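Local coordinates for Sys-1 protein (PDB 3C2G), which acts in the nucleus as a beta-catenin-like transcription coregulator of the Wnt asymmetry pathway, binding the TCF factor POP-1 directly through its armadillo domain, at residues L470-P475 / I526-V531; T404-L409 / R461-R466; C50-L55 / V102-P107. All blocks are in the same frame, centred on the assembly; numbering follows the deposited sequence.

Interaction 1 of 3, residues L470-P475 / I526-V531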
# COMPACT_ATOMS: atom_id res chain seq x y z
N LEU A 470 -20.45 20.61 0.16
CA LEU A 470 -19.46 21.68 0.19
C LEU A 470 -19.55 22.64 -1.00
O LEU A 470 -19.41 23.86 -0.82
CB LEU A 470 -18.06 21.11 0.31
CG LEU A 470 -17.78 20.29 1.57
CD1 LEU A 470 -16.36 19.73 1.56
CD2 LEU A 470 -18.05 21.11 2.84
N LEU A 471 -19.75 22.11 -2.20
CA LEU A 471 -19.92 22.95 -3.38
C LEU A 471 -21.08 23.93 -3.19
O LEU A 471 -20.94 25.11 -3.48
CB LEU A 471 -20.13 22.13 -4.64
CG LEU A 471 -18.85 21.57 -5.27
CD1 LEU A 471 -19.20 20.50 -6.30
CD2 LEU A 471 -17.98 22.67 -5.88
N LEU A 472 -22.20 23.44 -2.68
CA LEU A 472 -23.40 24.26 -2.56
C LEU A 472 -23.31 25.25 -1.41
O LEU A 472 -24.09 26.18 -1.35
CB LEU A 472 -24.67 23.41 -2.43
CG LEU A 472 -25.03 22.44 -3.56
CD1 LEU A 472 -26.22 21.63 -3.14
CD2 LEU A 472 -25.31 23.11 -4.90
N ARG A 473 -22.36 25.07 -0.51
CA ARG A 473 -22.16 26.00 0.59
C ARG A 473 -21.06 27.00 0.28
O ARG A 473 -20.71 27.85 1.10
CB ARG A 473 -21.83 25.26 1.88
CG ARG A 473 -23.04 24.68 2.56
CD ARG A 473 -22.64 23.68 3.62
NE ARG A 473 -22.03 24.33 4.78
CZ ARG A 473 -21.27 23.71 5.68
NH1 ARG A 473 -21.01 22.41 5.56
NH2 ARG A 473 -20.76 24.41 6.70
N THR A 474 -20.50 26.90 -0.93
CA THR A 474 -19.44 27.78 -1.38
C THR A 474 -20.07 28.99 -2.07
O THR A 474 -20.74 28.84 -3.09
CB THR A 474 -18.50 27.03 -2.35
OG1 THR A 474 -17.86 25.97 -1.64
CG2 THR A 474 -17.47 27.93 -2.91
N PRO A 475 -19.86 30.19 -1.51
CA PRO A 475 -20.54 31.44 -1.90
C PRO A 475 -20.47 31.77 -3.40
O PRO A 475 -21.49 32.12 -3.98
CB PRO A 475 -19.80 32.51 -1.09
CG PRO A 475 -19.29 31.78 0.10
CD PRO A 475 -18.90 30.41 -0.42
N ILE A 526 -29.37 13.48 4.61
CA ILE A 526 -30.26 14.40 5.31
C ILE A 526 -29.69 15.83 5.18
O ILE A 526 -30.42 16.79 4.91
CB ILE A 526 -30.43 13.99 6.80
CG1 ILE A 526 -31.02 12.57 6.92
CG2 ILE A 526 -31.29 15.00 7.57
CD1 ILE A 526 -32.18 12.27 5.98
N SER A 527 -28.39 15.94 5.34
CA SER A 527 -27.73 17.23 5.39
C SER A 527 -27.69 17.87 4.01
O SER A 527 -27.79 19.09 3.87
CB SER A 527 -26.34 17.05 6.00
OG SER A 527 -25.50 18.12 5.65
N LEU A 528 -27.57 17.06 2.97
CA LEU A 528 -27.58 17.58 1.61
C LEU A 528 -29.00 18.00 1.16
O LEU A 528 -29.15 18.93 0.37
CB LEU A 528 -26.95 16.58 0.63
CG LEU A 528 -26.93 16.93 -0.86
CD1 LEU A 528 -26.28 18.26 -1.14
CD2 LEU A 528 -26.25 15.83 -1.64
N LEU A 529 -30.03 17.32 1.64
CA LEU A 529 -31.38 17.70 1.28
C LEU A 529 -31.71 19.08 1.87
O LEU A 529 -32.35 19.90 1.22
CB LEU A 529 -32.39 16.65 1.72
CG LEU A 529 -32.32 15.31 1.00
CD1 LEU A 529 -33.29 14.33 1.65
CD2 LEU A 529 -32.61 15.44 -0.50
N LEU A 530 -31.21 19.33 3.09
CA LEU A 530 -31.29 20.64 3.74
C LEU A 530 -30.59 21.76 2.96
O LEU A 530 -31.17 22.83 2.70
CB LEU A 530 -30.72 20.57 5.14
CG LEU A 530 -31.65 19.90 6.15
CD1 LEU A 530 -31.01 19.87 7.51
CD2 LEU A 530 -33.02 20.61 6.20
N VAL A 531 -29.33 21.50 2.59
CA VAL A 531 -28.54 22.45 1.84
C VAL A 531 -29.23 22.79 0.53
O VAL A 531 -29.34 23.96 0.20
CB VAL A 531 -27.09 21.94 1.62
CG1 VAL A 531 -26.38 22.80 0.63
CG2 VAL A 531 -26.32 21.92 2.94
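V531 meets L472 branch against backbone-proximal carbon: V531 CG1 lies 3.6 Å from L472 CB and 4.0 Å from L472 CD1, so one methyl touches both the root and one branch of the leucine. The CA atoms of this pair, 7.0 Å apart, mark the closest backbone approach of the two segments, and both CB atoms point toward the opposite segment. The valine divides its two methyls between two partners. CG1 is set anti to the backbone N (chi1 169°) and serves L472, while CG2 reaches the aliphatic part of R473, 4.1 Å from R473 CD; these last two side chains cross at about a right angle. L472 also extends CD1 to CD1 of L528, 3.9 Å away, and that pair is again nearly perpendicular, branch end meeting branch end. This is helix-to-helix packing within the armadillo domain, a superhelical stack of short helices: the C-terminal end of helix 457-472 rests on helix 515-535. L528 extends the same apolar surface to L465, F468 and I469 of helix 457-472, and L530, one position before V531, packs on N568 and V572 of helix 563-579. No hydrogen bond crosses between the segments. Within 470-475, T474 OG1 donates to L470 O at 2.7 Å, a carbonyl that also accepts from R473 N at 3.2 Å. The two donors approach L470 O from opposite faces of its plane, the hydroxyl tilted 32° from it.

Interaction 2 of 3, residues T404-L409 / R461-R466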
# COMPACT_ATOMS: atom_id res chain seq x y z
N THR A 404 -9.85 15.06 -2.45
CA THR A 404 -8.94 16.18 -2.59
C THR A 404 -9.72 17.48 -2.76
O THR A 404 -9.37 18.48 -2.14
CB THR A 404 -7.99 15.98 -3.78
OG1 THR A 404 -7.38 14.70 -3.68
CG2 THR A 404 -6.93 17.08 -3.82
N LEU A 405 -10.77 17.45 -3.59
CA LEU A 405 -11.63 18.61 -3.78
C LEU A 405 -12.16 19.12 -2.46
O LEU A 405 -12.10 20.31 -2.19
CB LEU A 405 -12.80 18.30 -4.73
CG LEU A 405 -13.79 19.46 -5.05
CD1 LEU A 405 -13.07 20.62 -5.69
CD2 LEU A 405 -14.96 19.00 -5.94
N ASN A 406 -12.64 18.20 -1.63
CA ASN A 406 -13.28 18.53 -0.36
C ASN A 406 -12.31 19.16 0.63
O ASN A 406 -12.69 20.06 1.37
CB ASN A 406 -13.95 17.29 0.23
CG ASN A 406 -15.10 16.76 -0.64
OD1 ASN A 406 -15.51 17.40 -1.62
ND2 ASN A 406 -15.62 15.59 -0.28
N ASN A 407 -11.06 18.71 0.62
CA ASN A 407 -10.00 19.35 1.41
C ASN A 407 -9.69 20.78 0.99
O ASN A 407 -9.25 21.58 1.81
CB ASN A 407 -8.74 18.49 1.44
CG ASN A 407 -8.92 17.20 2.22
OD1 ASN A 407 -9.81 17.10 3.07
ND2 ASN A 407 -8.10 16.19 1.92
N PHE A 408 -9.93 21.11 -0.28
CA PHE A 408 -9.82 22.50 -0.77
C PHE A 408 -11.00 23.37 -0.34
O PHE A 408 -10.81 24.48 0.14
CB PHE A 408 -9.73 22.55 -2.29
CG PHE A 408 -8.42 22.11 -2.85
CD1 PHE A 408 -7.23 22.65 -2.40
CD2 PHE A 408 -8.38 21.15 -3.85
CE1 PHE A 408 -6.02 22.24 -2.91
CE2 PHE A 408 -7.17 20.73 -4.38
CZ PHE A 408 -5.99 21.27 -3.91
N LEU A 409 -12.22 22.88 -0.53
CA LEU A 409 -13.41 23.72 -0.40
C LEU A 409 -13.62 24.27 1.01
O LEU A 409 -14.31 25.27 1.18
CB LEU A 409 -14.66 23.00 -0.92
CG LEU A 409 -14.68 22.65 -2.42
CD1 LEU A 409 -15.81 21.69 -2.79
CD2 LEU A 409 -14.72 23.90 -3.28
N ARG A 461 -19.92 6.95 -2.77
CA ARG A 461 -21.23 7.61 -2.72
C ARG A 461 -21.32 8.53 -1.51
O ARG A 461 -21.91 9.59 -1.57
CB ARG A 461 -22.36 6.58 -2.73
CG ARG A 461 -22.40 5.81 -4.02
CD ARG A 461 -23.50 4.78 -4.11
NE ARG A 461 -23.68 4.45 -5.52
CZ ARG A 461 -24.49 3.52 -6.00
NH1 ARG A 461 -25.23 2.77 -5.19
NH2 ARG A 461 -24.56 3.35 -7.32
N SER A 462 -20.69 8.12 -0.43
CA SER A 462 -20.63 8.96 0.74
C SER A 462 -19.83 10.23 0.45
O SER A 462 -20.24 11.33 0.85
CB SER A 462 -20.01 8.18 1.89
OG SER A 462 -20.06 8.92 3.09
N THR A 463 -18.72 10.08 -0.27
CA THR A 463 -17.80 11.19 -0.58
C THR A 463 -18.44 12.16 -1.58
O THR A 463 -18.22 13.37 -1.52
CB THR A 463 -16.45 10.66 -1.14
OG1 THR A 463 -15.86 9.78 -0.18
CG2 THR A 463 -15.47 11.79 -1.42
N ILE A 464 -19.22 11.62 -2.51
CA ILE A 464 -19.91 12.45 -3.49
C ILE A 464 -20.93 13.37 -2.81
O ILE A 464 -21.03 14.55 -3.15
CB ILE A 464 -20.60 11.60 -4.55
CG1 ILE A 464 -19.56 10.95 -5.47
CG2 ILE A 464 -21.58 12.45 -5.36
CD1 ILE A 464 -20.13 9.89 -6.39
N LEU A 465 -21.68 12.83 -1.84
CA LEU A 465 -22.67 13.63 -1.14
C LEU A 465 -21.98 14.80 -0.48
O LEU A 465 -22.47 15.93 -0.52
CB LEU A 465 -23.45 12.80 -0.11
CG LEU A 465 -24.29 11.66 -0.65
CD1 LEU A 465 -24.93 10.89 0.51
CD2 LEU A 465 -25.35 12.15 -1.64
N ARG A 466 -20.82 14.51 0.11
CA ARG A 466 -20.03 15.52 0.78
C ARG A 466 -19.59 16.62 -0.20
O ARG A 466 -19.67 17.81 0.11
CB ARG A 466 -18.83 14.88 1.47
CG ARG A 466 -18.62 15.36 2.88
CD ARG A 466 -17.69 16.53 2.94
NE ARG A 466 -17.99 17.39 4.09
CZ ARG A 466 -17.13 17.63 5.08
NH1 ARG A 466 -15.92 17.06 5.05
NH2 ARG A 466 -17.47 18.44 6.07
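N406 sends its amide nitrogen into the surface of the facing helix, and all the contact between 404-409 and 461-466 converges on that atom. In the tight part, ND2 of N406 stands 3.7 Å from R466 CB and 3.9 Å from R466 CD, with T463 CG2 at 4.0 Å. T463 O is 3.6 Å from N406 ND2, an approach that does not amount to a hydrogen bond. With CG of N406 anti to its carbonyl carbon (chi1 -64°), the amide extends across the gap between the helices. Its other end has a partner just beyond the segment: OD1 of N406 is hydrogen-bonded to OG of S467, while T463 OG1 bonds back to E459 O. The looser part is the guanidinium end of the partly exposed R466: the chain bends at chi2 (-92°), and beyond CD nothing comes within 4.5 Å of 404-409. N407, next to N406, hydrogen-bonds through OD1 to the backbone of the bound peptide, so helix 388-409 faces the peptide on one side and helix 457-472 on another. L402 of helix 388-409 packs on T463 and I464, while helix 515-535 sets T525 and L528 on L465, and R524 on R466.

Interaction 3 of 3, residues C50-L55 / V102-P107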
# COMPACT_ATOMS: atom_id res chain seq x y z
N CYS A 50 21.14 -41.21 4.17
CA CYS A 50 21.96 -40.95 2.99
C CYS A 50 22.18 -39.44 2.83
O CYS A 50 23.31 -38.98 2.67
CB CYS A 50 21.28 -41.53 1.75
SG CYS A 50 22.08 -41.14 0.16
N VAL A 51 21.09 -38.67 2.93
CA VAL A 51 21.16 -37.21 2.91
C VAL A 51 21.93 -36.66 4.11
O VAL A 51 22.79 -35.79 3.94
CB VAL A 51 19.73 -36.59 2.81
CG1 VAL A 51 19.76 -35.08 3.03
CG2 VAL A 51 19.10 -36.93 1.47
N GLN A 52 21.65 -37.16 5.31
CA GLN A 52 22.38 -36.72 6.50
C GLN A 52 23.90 -36.90 6.39
O GLN A 52 24.67 -36.01 6.79
CB GLN A 52 21.86 -37.41 7.76
CG GLN A 52 22.16 -36.64 9.05
CD GLN A 52 21.65 -35.18 9.01
OE1 GLN A 52 20.45 -34.92 8.84
NE2 GLN A 52 22.57 -34.23 9.17
N GLN A 53 24.32 -38.05 5.85
CA GLN A 53 25.73 -38.35 5.61
C GLN A 53 26.37 -37.30 4.71
O GLN A 53 27.45 -36.78 5.04
CB GLN A 53 25.90 -39.73 4.94
CG GLN A 53 25.72 -40.92 5.85
CD GLN A 53 25.97 -42.26 5.15
OE1 GLN A 53 25.33 -42.58 4.13
NE2 GLN A 53 26.89 -43.05 5.69
N ILE A 54 25.72 -36.99 3.58
CA ILE A 54 26.21 -35.96 2.66
C ILE A 54 26.24 -34.59 3.33
O ILE A 54 27.23 -33.85 3.21
CB ILE A 54 25.37 -35.87 1.38
CG1 ILE A 54 25.13 -37.26 0.77
CG2 ILE A 54 26.00 -34.89 0.38
CD1 ILE A 54 26.05 -37.63 -0.35
N LEU A 55 25.16 -34.24 4.02
CA LEU A 55 25.07 -32.94 4.67
C LEU A 55 26.20 -32.81 5.67
O LEU A 55 26.83 -31.75 5.77
CB LEU A 55 23.71 -32.73 5.36
CG LEU A 55 22.47 -32.53 4.47
CD1 LEU A 55 21.20 -32.42 5.33
CD2 LEU A 55 22.61 -31.33 3.55
N VAL A 102 17.33 -27.51 6.36
CA VAL A 102 17.01 -26.41 7.27
C VAL A 102 17.64 -26.62 8.65
O VAL A 102 18.15 -25.66 9.25
CB VAL A 102 15.47 -26.23 7.41
CG1 VAL A 102 15.13 -25.13 8.43
CG2 VAL A 102 14.84 -25.92 6.05
N GLN A 103 17.63 -27.86 9.14
CA GLN A 103 18.16 -28.17 10.48
C GLN A 103 19.66 -27.91 10.59
O GLN A 103 20.15 -27.67 11.69
CB GLN A 103 17.84 -29.60 10.90
CG GLN A 103 16.39 -29.83 11.34
CD GLN A 103 16.01 -31.32 11.43
OE1 GLN A 103 16.81 -32.20 11.08
NE2 GLN A 103 14.79 -31.60 11.89
N MSE A 104 20.37 -27.96 9.46
CA MSE A 104 21.80 -27.66 9.42
C MSE A 104 22.09 -26.23 9.84
O MSE A 104 23.18 -25.93 10.32
CB MSE A 104 22.39 -27.91 8.03
CG MSE A 104 22.41 -29.37 7.60
SE MSE A 104 23.37 -30.56 8.85
CE MSE A 104 25.16 -29.81 8.67
N PHE A 105 21.12 -25.35 9.63
CA PHE A 105 21.29 -23.95 9.94
C PHE A 105 21.13 -23.63 11.41
O PHE A 105 21.56 -22.57 11.88
CB PHE A 105 20.33 -23.11 9.11
CG PHE A 105 20.78 -22.89 7.71
CD1 PHE A 105 21.58 -21.79 7.40
CD2 PHE A 105 20.42 -23.78 6.70
CE1 PHE A 105 22.00 -21.58 6.09
CE2 PHE A 105 20.83 -23.57 5.40
CZ PHE A 105 21.62 -22.47 5.09
N CYS A 106 20.53 -24.56 12.14
CA CYS A 106 20.32 -24.42 13.57
C CYS A 106 21.64 -24.33 14.34
O CYS A 106 22.51 -25.18 14.18
CB CYS A 106 19.47 -25.57 14.09
SG CYS A 106 19.07 -25.41 15.83
N PRO A 107 21.79 -23.29 15.19
CA PRO A 107 23.07 -23.12 15.87
C PRO A 107 23.30 -24.20 16.94
O PRO A 107 22.37 -24.56 17.66
CB PRO A 107 22.96 -21.73 16.49
CG PRO A 107 21.50 -21.51 16.67
CD PRO A 107 20.81 -22.26 15.57
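M104, a selenomethionine here, is turned toward helix 47-62 and crosses Q52 and L55 obliquely, meeting Q52 at its selenium and L55 with CG, SE and CE. Bends at chi2 and chi3 (-56° and -64°) curl the chain so that its selenium faces both residues: M104 SE lies 3.8 Å from Q52 NE2 and 4.1 Å from L55 CB. Nearer the backbone, M104 CG packs 4.0 Å from L55 CD1, and at the far end M104 CE sits 3.9 Å from L55 O. L55 is thus touched along its length, from a branch tip through CB to its own carbonyl. Q52 approaches differently: its chain leaves anti to the backbone N (chi1 -157°), then bends at chi2 to bring the amide over to the selenium. A type I beta turn runs from Q103 to C106, and M104 is its second residue. The contact therefore joins helix 47-62 to the turn after helix 98-103 in the N-terminal part of the armadillo domain, where F88 of helix 71-90 also packs on L55. The Q52 amide has its hydrogen bonds beside the contact, OE1 with Q100 and NE2 with N56. No hydrogen bond links the segments, and the CG–CD1 contact of M104 and L55 is apolar; cohesion probably comes mainly from van der Waals contact of the methionine-type chain, which carries sulfur in place of selenium in the native protein.

Interactions 1 and 2 share helix 457-472 and touch each other: L470 CD1 lies 3.7 Å from N406 CB, and their centres are about 11 Å apart. Interaction 3 joins other parts of the chain on the opposite side of its centre, with its own centre about 61 Å and 72 Å from those of interactions 2 and 1. Interaction 2 is the buried contact, nearest the chain's centre, and uses an asparagine amide whose oxygen is bonded beyond the segment. Interactions 1 and 3 are partly buried and mainly apolar, the first made by leucines and a valine with the aliphatic part of an arginine at the edge, the third by a bent selenomethionine chain. None has a hydrogen bond between its segments.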